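Putative uncharacterized protein (Pseudomonas phage 201phi2-1, PDB 3R4V) is a phage tubulin-like protein of the tubulin/FtsZ superfamily that binds guanosine-5'-diphosphate (GDP) in its nucleotide pocket. Local coordinates at residues P2-G14 and I78-L90. Sequence-based numbering, arbitrary orientation.
Sequences PVKVCLIFAGGTG and IPEADFYIVCYSL. With GDP (guanosine-5'-diphosphate), chain B.
Strands 6-10 and 84-89 run parallel, their axes 4.7 Å apart at closest approach and 14° off parallel, hydrogen-bonded in turn from C6 N to F83 O, I85 N to C6 O, I8 N to I85 O (2.7 Å), C87 N to I8 O and A10 N to C87 O. Ahead of them, V3 is bridged to A81 by the hydrogen bonds V3 N to E80 O and D82 N to V3 O. On the face of C6, I8, Y84 and V86, C6 CB lies 3.7 Å from Y84 CD1. A81 CB sits over one face of the Y84 ring, offset toward its rim, and A81 N donates to Y84 OH (2.9 Å), which R109 also binds, so two hydrogen bonds grip the hydroxyl. I8 CD1 meets both Y84 CD1 and I78 CD1, and the I8 and I78 side chains cross at about a right angle. These are neighbouring central strands of the nucleotide-binding domain of the tubulin/FtsZ fold, their C-terminal ends reaching GDP. On the other face, L7 CD2 packs alongside I85 CD1, and C87 CB approaches F9 CD1 at 3.5 Å, while the C87 sulfur lies oblique to the F9 ring. At the C-terminal ends of the strands, T13, in the helix that follows strand 6-10, donates from OG1 to GDP O2A (2.7 Å) and touches S89 CB with the same atom (3.4 Å), S89 OG donates to GDP O4', and a water joins A10 O, S89 N and GDP O2A.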
loop_
_atom_site.group_PDB
_atom_site.type_symbol
_atom_site.label_atom_id
_atom_site.label_comp_id
_atom_site.label_asym_id
_atom_site.label_seq_id
_atom_site.Cartn_x
_atom_site.Cartn_y
_atom_site.Cartn_z
ATOM N N PRO A 2 19.649 -3.353 13.600
ATOM C CA PRO A 2 18.565 -3.185 12.626
ATOM C C PRO A 2 19.117 -2.866 11.242
ATOM O O PRO A 2 20.145 -2.203 11.142
ATOM C CB PRO A 2 17.792 -1.971 13.162
ATOM C CG PRO A 2 18.234 -1.808 14.579
ATOM C CD PRO A 2 19.649 -2.282 14.607
ATOM N N VAL A 3 18.443 -3.337 10.196
ATOM C CA VAL A 3 18.806 -2.982 8.827
ATOM C C VAL A 3 18.248 -1.596 8.507
ATOM O O VAL A 3 17.439 -1.071 9.268
ATOM C CB VAL A 3 18.266 -4.015 7.819
ATOM C CG1 VAL A 3 18.967 -5.351 8.005
ATOM C CG2 VAL A 3 16.760 -4.175 7.979
ATOM N N LYS A 4 18.681 -1.000 7.397
ATOM C CA LYS A 4 18.235 0.340 7.034
ATOM C C LYS A 4 16.752 0.339 6.676
ATOM O O LYS A 4 15.987 1.210 7.097
ATOM C CB LYS A 4 19.034 0.889 5.841
ATOM C CG LYS A 4 20.494 1.208 6.111
ATOM C CD LYS A 4 21.089 1.974 4.929
ATOM C CE LYS A 4 22.614 1.951 4.928
ATOM N NZ LYS A 4 23.202 2.593 6.134
ATOM N N VAL A 5 16.350 -0.643 5.882
ATOM C CA VAL A 5 14.966 -0.728 5.441
ATOM C C VAL A 5 14.604 -2.168 5.135
ATOM O O VAL A 5 15.411 -2.934 4.590
ATOM C CB VAL A 5 14.718 0.161 4.183
ATOM C CG1 VAL A 5 15.540 -0.328 3.017
ATOM C CG2 VAL A 5 13.243 0.192 3.812
ATOM N N CYS A 6 13.391 -2.528 5.528
ATOM C CA CYS A 6 12.835 -3.819 5.198
ATOM C C CYS A 6 11.601 -3.608 4.313
ATOM O O CYS A 6 10.708 -2.824 4.647
ATOM C CB CYS A 6 12.483 -4.556 6.488
ATOM S SG CYS A 6 11.600 -6.078 6.243
ATOM N N LEU A 7 11.564 -4.300 3.178
ATOM C CA LEU A 7 10.451 -4.166 2.245
ATOM C C LEU A 7 9.551 -5.393 2.321
ATOM O O LEU A 7 10.009 -6.534 2.182
ATOM C CB LEU A 7 10.957 -3.985 0.813
ATOM C CG LEU A 7 11.806 -2.737 0.580
ATOM C CD1 LEU A 7 13.276 -3.054 0.831
ATOM C CD2 LEU A 7 11.619 -2.236 -0.829
ATOM N N ILE A 8 8.261 -5.147 2.511
ATOM C CA ILE A 8 7.302 -6.223 2.705
ATOM C C ILE A 8 6.228 -6.180 1.617
ATOM O O ILE A 8 5.635 -5.128 1.377
ATOM C CB ILE A 8 6.638 -6.074 4.072
ATOM C CG1 ILE A 8 7.696 -6.181 5.173
ATOM C CG2 ILE A 8 5.534 -7.115 4.248
ATOM C CD1 ILE A 8 7.276 -5.563 6.485
ATOM N N PHE A 9 5.991 -7.320 0.966
ATOM C CA PHE A 9 5.019 -7.426 -0.124
ATOM C C PHE A 9 4.035 -8.528 0.187
ATOM O O PHE A 9 4.423 -9.595 0.666
ATOM C CB PHE A 9 5.718 -7.765 -1.450
ATOM C CG PHE A 9 6.664 -6.707 -1.903
ATOM C CD1 PHE A 9 6.222 -5.676 -2.720
ATOM C CD2 PHE A 9 7.970 -6.696 -1.452
ATOM C CE1 PHE A 9 7.082 -4.665 -3.113
ATOM C CE2 PHE A 9 8.839 -5.692 -1.846
ATOM C CZ PHE A 9 8.393 -4.676 -2.678
ATOM N N ALA A 10 2.764 -8.284 -0.111
ATOM C CA ALA A 10 1.719 -9.243 0.241
ATOM C C ALA A 10 0.725 -9.433 -0.886
ATOM O O ALA A 10 0.357 -8.481 -1.574
ATOM C CB ALA A 10 0.999 -8.795 1.491
ATOM N N GLY A 11 0.293 -10.683 -1.071
ATOM C CA GLY A 11 -0.714 -11.000 -2.062
ATOM C C GLY A 11 -0.097 -11.028 -3.451
ATOM O O GLY A 11 1.089 -10.727 -3.619
ATOM N N GLY A 12 -0.897 -11.375 -4.453
ATOM C CA GLY A 12 -0.419 -11.410 -5.827
ATOM C C GLY A 12 0.208 -10.121 -6.333
ATOM O O GLY A 12 1.293 -10.136 -6.924
ATOM N N THR A 13 -0.466 -8.998 -6.097
ATOM C CA THR A 13 0.019 -7.719 -6.588
ATOM C C THR A 13 1.370 -7.395 -5.968
ATOM O O THR A 13 2.287 -6.953 -6.664
ATOM C CB THR A 13 -0.975 -6.593 -6.314
ATOM O OG1 THR A 13 -2.151 -6.800 -7.099
ATOM C CG2 THR A 13 -0.371 -5.263 -6.682
ATOM N N GLY A 14 1.486 -7.634 -4.666
ATOM C CA GLY A 14 2.747 -7.465 -3.963
ATOM C C GLY A 14 3.843 -8.354 -4.531
ATOM O O GLY A 14 4.972 -7.908 -4.704
ATOM N N ILE A 78 10.621 -11.264 9.994
ATOM C CA ILE A 78 10.863 -9.891 9.547
ATOM C C ILE A 78 11.794 -9.200 10.527
ATOM O O ILE A 78 11.418 -8.929 11.660
ATOM C CB ILE A 78 9.543 -9.094 9.386
ATOM C CG1 ILE A 78 8.621 -9.792 8.379
ATOM C CG2 ILE A 78 9.833 -7.647 8.964
ATOM C CD1 ILE A 78 7.208 -9.201 8.308
ATOM N N PRO A 79 13.030 -8.930 10.096
ATOM C CA PRO A 79 14.046 -8.343 10.976
ATOM C C PRO A 79 13.632 -6.969 11.485
ATOM O O PRO A 79 12.819 -6.303 10.852
ATOM C CB PRO A 79 15.260 -8.182 10.056
ATOM C CG PRO A 79 14.988 -9.037 8.871
ATOM C CD PRO A 79 13.509 -9.078 8.714
ATOM N N GLU A 80 14.187 -6.556 12.619
ATOM C CA GLU A 80 14.047 -5.180 13.076
ATOM C C GLU A 80 14.725 -4.268 12.066
ATOM O O GLU A 80 15.855 -4.526 11.645
ATOM C CB GLU A 80 14.686 -4.989 14.452
ATOM C CG GLU A 80 13.999 -5.743 15.588
ATOM C CD GLU A 80 12.609 -5.205 15.904
ATOM O OE1 GLU A 80 12.381 -3.984 15.733
ATOM O OE2 GLU A 80 11.742 -6.005 16.328
ATOM N N ALA A 81 14.036 -3.208 11.667
ATOM C CA ALA A 81 14.615 -2.257 10.725
ATOM C C ALA A 81 14.300 -0.822 11.114
ATOM O O ALA A 81 13.337 -0.560 11.835
ATOM C CB ALA A 81 14.135 -2.545 9.314
ATOM N N ASP A 82 15.122 0.103 10.632
ATOM C CA ASP A 82 14.912 1.523 10.879
ATOM C C ASP A 82 13.727 2.096 10.099
ATOM O O ASP A 82 13.197 3.150 10.452
ATOM C CB ASP A 82 16.177 2.316 10.553
ATOM C CG ASP A 82 17.293 2.079 11.561
ATOM O OD1 ASP A 82 16.976 1.777 12.733
ATOM O OD2 ASP A 82 18.482 2.195 11.178
ATOM N N PHE A 83 13.330 1.418 9.026
ATOM C CA PHE A 83 12.195 1.864 8.232
ATOM C C PHE A 83 11.612 0.666 7.506
ATOM O O PHE A 83 12.330 -0.284 7.207
ATOM C CB PHE A 83 12.657 2.932 7.225
ATOM C CG PHE A 83 11.536 3.718 6.598
ATOM C CD1 PHE A 83 11.029 4.859 7.212
ATOM C CD2 PHE A 83 11.002 3.332 5.387
ATOM C CE1 PHE A 83 10.004 5.593 6.625
ATOM C CE2 PHE A 83 9.976 4.056 4.796
ATOM C CZ PHE A 83 9.479 5.194 5.409
ATOM N N TYR A 84 10.305 0.679 7.248
ATOM C CA TYR A 84 9.700 -0.403 6.472
ATOM C C TYR A 84 8.877 0.146 5.321
ATOM O O TYR A 84 8.334 1.240 5.391
ATOM C CB TYR A 84 8.785 -1.288 7.334
ATOM C CG TYR A 84 9.423 -1.843 8.600
ATOM C CD1 TYR A 84 9.817 -3.182 8.687
ATOM C CD2 TYR A 84 9.616 -1.032 9.713
ATOM C CE1 TYR A 84 10.389 -3.696 9.859
ATOM C CE2 TYR A 84 10.181 -1.539 10.879
ATOM C CZ TYR A 84 10.571 -2.863 10.941
ATOM O OH TYR A 84 11.123 -3.344 12.104
ATOM N N ILE A 85 8.762 -0.637 4.265
ATOM C CA ILE A 85 7.850 -0.305 3.182
ATOM C C ILE A 85 6.929 -1.506 3.005
ATOM O O ILE A 85 7.407 -2.639 2.910
ATOM C CB ILE A 85 8.623 -0.042 1.891
ATOM C CG1 ILE A 85 9.592 1.133 2.099
ATOM C CG2 ILE A 85 7.666 0.204 0.715
ATOM C CD1 ILE A 85 10.589 1.339 0.973
ATOM N N VAL A 86 5.619 -1.271 2.964
ATOM C CA VAL A 86 4.654 -2.360 2.785
ATOM C C VAL A 86 3.874 -2.171 1.481
ATOM O O VAL A 86 3.495 -1.057 1.156
ATOM C CB VAL A 86 3.646 -2.378 3.916
ATOM C CG1 VAL A 86 2.843 -3.683 3.867
ATOM C CG2 VAL A 86 4.348 -2.222 5.251
ATOM N N CYS A 87 3.619 -3.249 0.747
ATOM C CA CYS A 87 3.015 -3.109 -0.574
ATOM C C CYS A 87 2.042 -4.237 -0.898
ATOM O O CYS A 87 2.381 -5.411 -0.799
ATOM C CB CYS A 87 4.120 -3.038 -1.647
ATOM S SG CYS A 87 3.512 -3.045 -3.359
ATOM N N TYR A 88 0.830 -3.874 -1.288
ATOM C CA TYR A 88 -0.185 -4.865 -1.605
ATOM C C TYR A 88 -1.374 -4.214 -2.298
ATOM O O TYR A 88 -1.500 -2.991 -2.298
ATOM C CB TYR A 88 -0.646 -5.561 -0.312
ATOM C CG TYR A 88 -1.120 -4.597 0.764
ATOM C CD1 TYR A 88 -2.461 -4.285 0.886
ATOM C CD2 TYR A 88 -0.222 -4.017 1.664
ATOM C CE1 TYR A 88 -2.917 -3.400 1.888
ATOM C CE2 TYR A 88 -0.673 -3.139 2.665
ATOM C CZ TYR A 88 -2.014 -2.844 2.759
ATOM O OH TYR A 88 -2.467 -1.972 3.733
ATOM N N SER A 89 -2.245 -5.037 -2.884
ATOM C CA SER A 89 -3.503 -4.565 -3.438
ATOM C C SER A 89 -4.589 -4.454 -2.364
ATOM O O SER A 89 -4.724 -5.338 -1.516
ATOM C CB SER A 89 -3.986 -5.496 -4.560
ATOM O OG SER A 89 -5.185 -4.999 -5.159
ATOM N N LEU A 90 -5.376 -3.379 -2.421
ATOM C CA LEU A 90 -6.514 -3.211 -1.527
ATOM C C LEU A 90 -7.681 -4.098 -1.929
ATOM O O LEU A 90 -8.616 -4.272 -1.146
ATOM C CB LEU A 90 -7.015 -1.771 -1.540
ATOM C CG LEU A 90 -6.032 -0.673 -1.179
ATOM C CD1 LEU A 90 -6.620 0.672 -1.555
ATOM C CD2 LEU A 90 -5.730 -0.763 0.319
HETATM P PB GDP B . -4.592 -11.213 -3.650
HETATM O O1B GDP B . -3.521 -12.213 -4.026
HETATM O O2B GDP B . -4.000 -10.238 -2.668
HETATM O O3B GDP B . -5.804 -11.933 -3.071
HETATM O O3A GDP B . -5.107 -10.457 -4.961
HETATM P PA GDP B . -4.191 -9.804 -6.112
HETATM O O1A GDP B . -3.440 -10.841 -6.931
HETATM O O2A GDP B . -3.268 -8.768 -5.537
HETATM O "O5'" GDP B . -5.319 -9.155 -7.006
HETATM C "C5'" GDP B . -6.272 -8.224 -6.465
HETATM C "C4'" GDP B . -6.767 -7.281 -7.556
HETATM O "O4'" GDP B . -5.716 -6.376 -7.919
HETATM C "C3'" GDP B . -7.141 -7.993 -8.846
HETATM O "O3'" GDP B . -8.529 -8.314 -8.854
HETATM C "C2'" GDP B . -6.820 -6.966 -9.909
HETATM O "O2'" GDP B . -7.890 -6.030 -10.035
HETATM C "C1'" GDP B . -5.656 -6.186 -9.342
HETATM N N9 GDP B . -4.342 -6.737 -9.733
HETATM C C8 GDP B . -3.988 -8.041 -9.843
HETATM N N7 GDP B . -2.677 -8.158 -10.175
HETATM C C5 GDP B . -2.162 -6.910 -10.255
HETATM C C6 GDP B . -0.843 -6.308 -10.546
HETATM O O6 GDP B . 0.142 -7.026 -10.808
HETATM N N1 GDP B . -0.745 -4.965 -10.523
HETATM C C2 GDP B . -1.801 -4.168 -10.241
HETATM N N2 GDP B . -1.648 -2.819 -10.221
HETATM N N3 GDP B . -3.032 -4.656 -9.961
HETATM C C4 GDP B . -3.262 -5.989 -9.951
HETATM O O HOH W 1 -1.949 -7.881 -3.055
#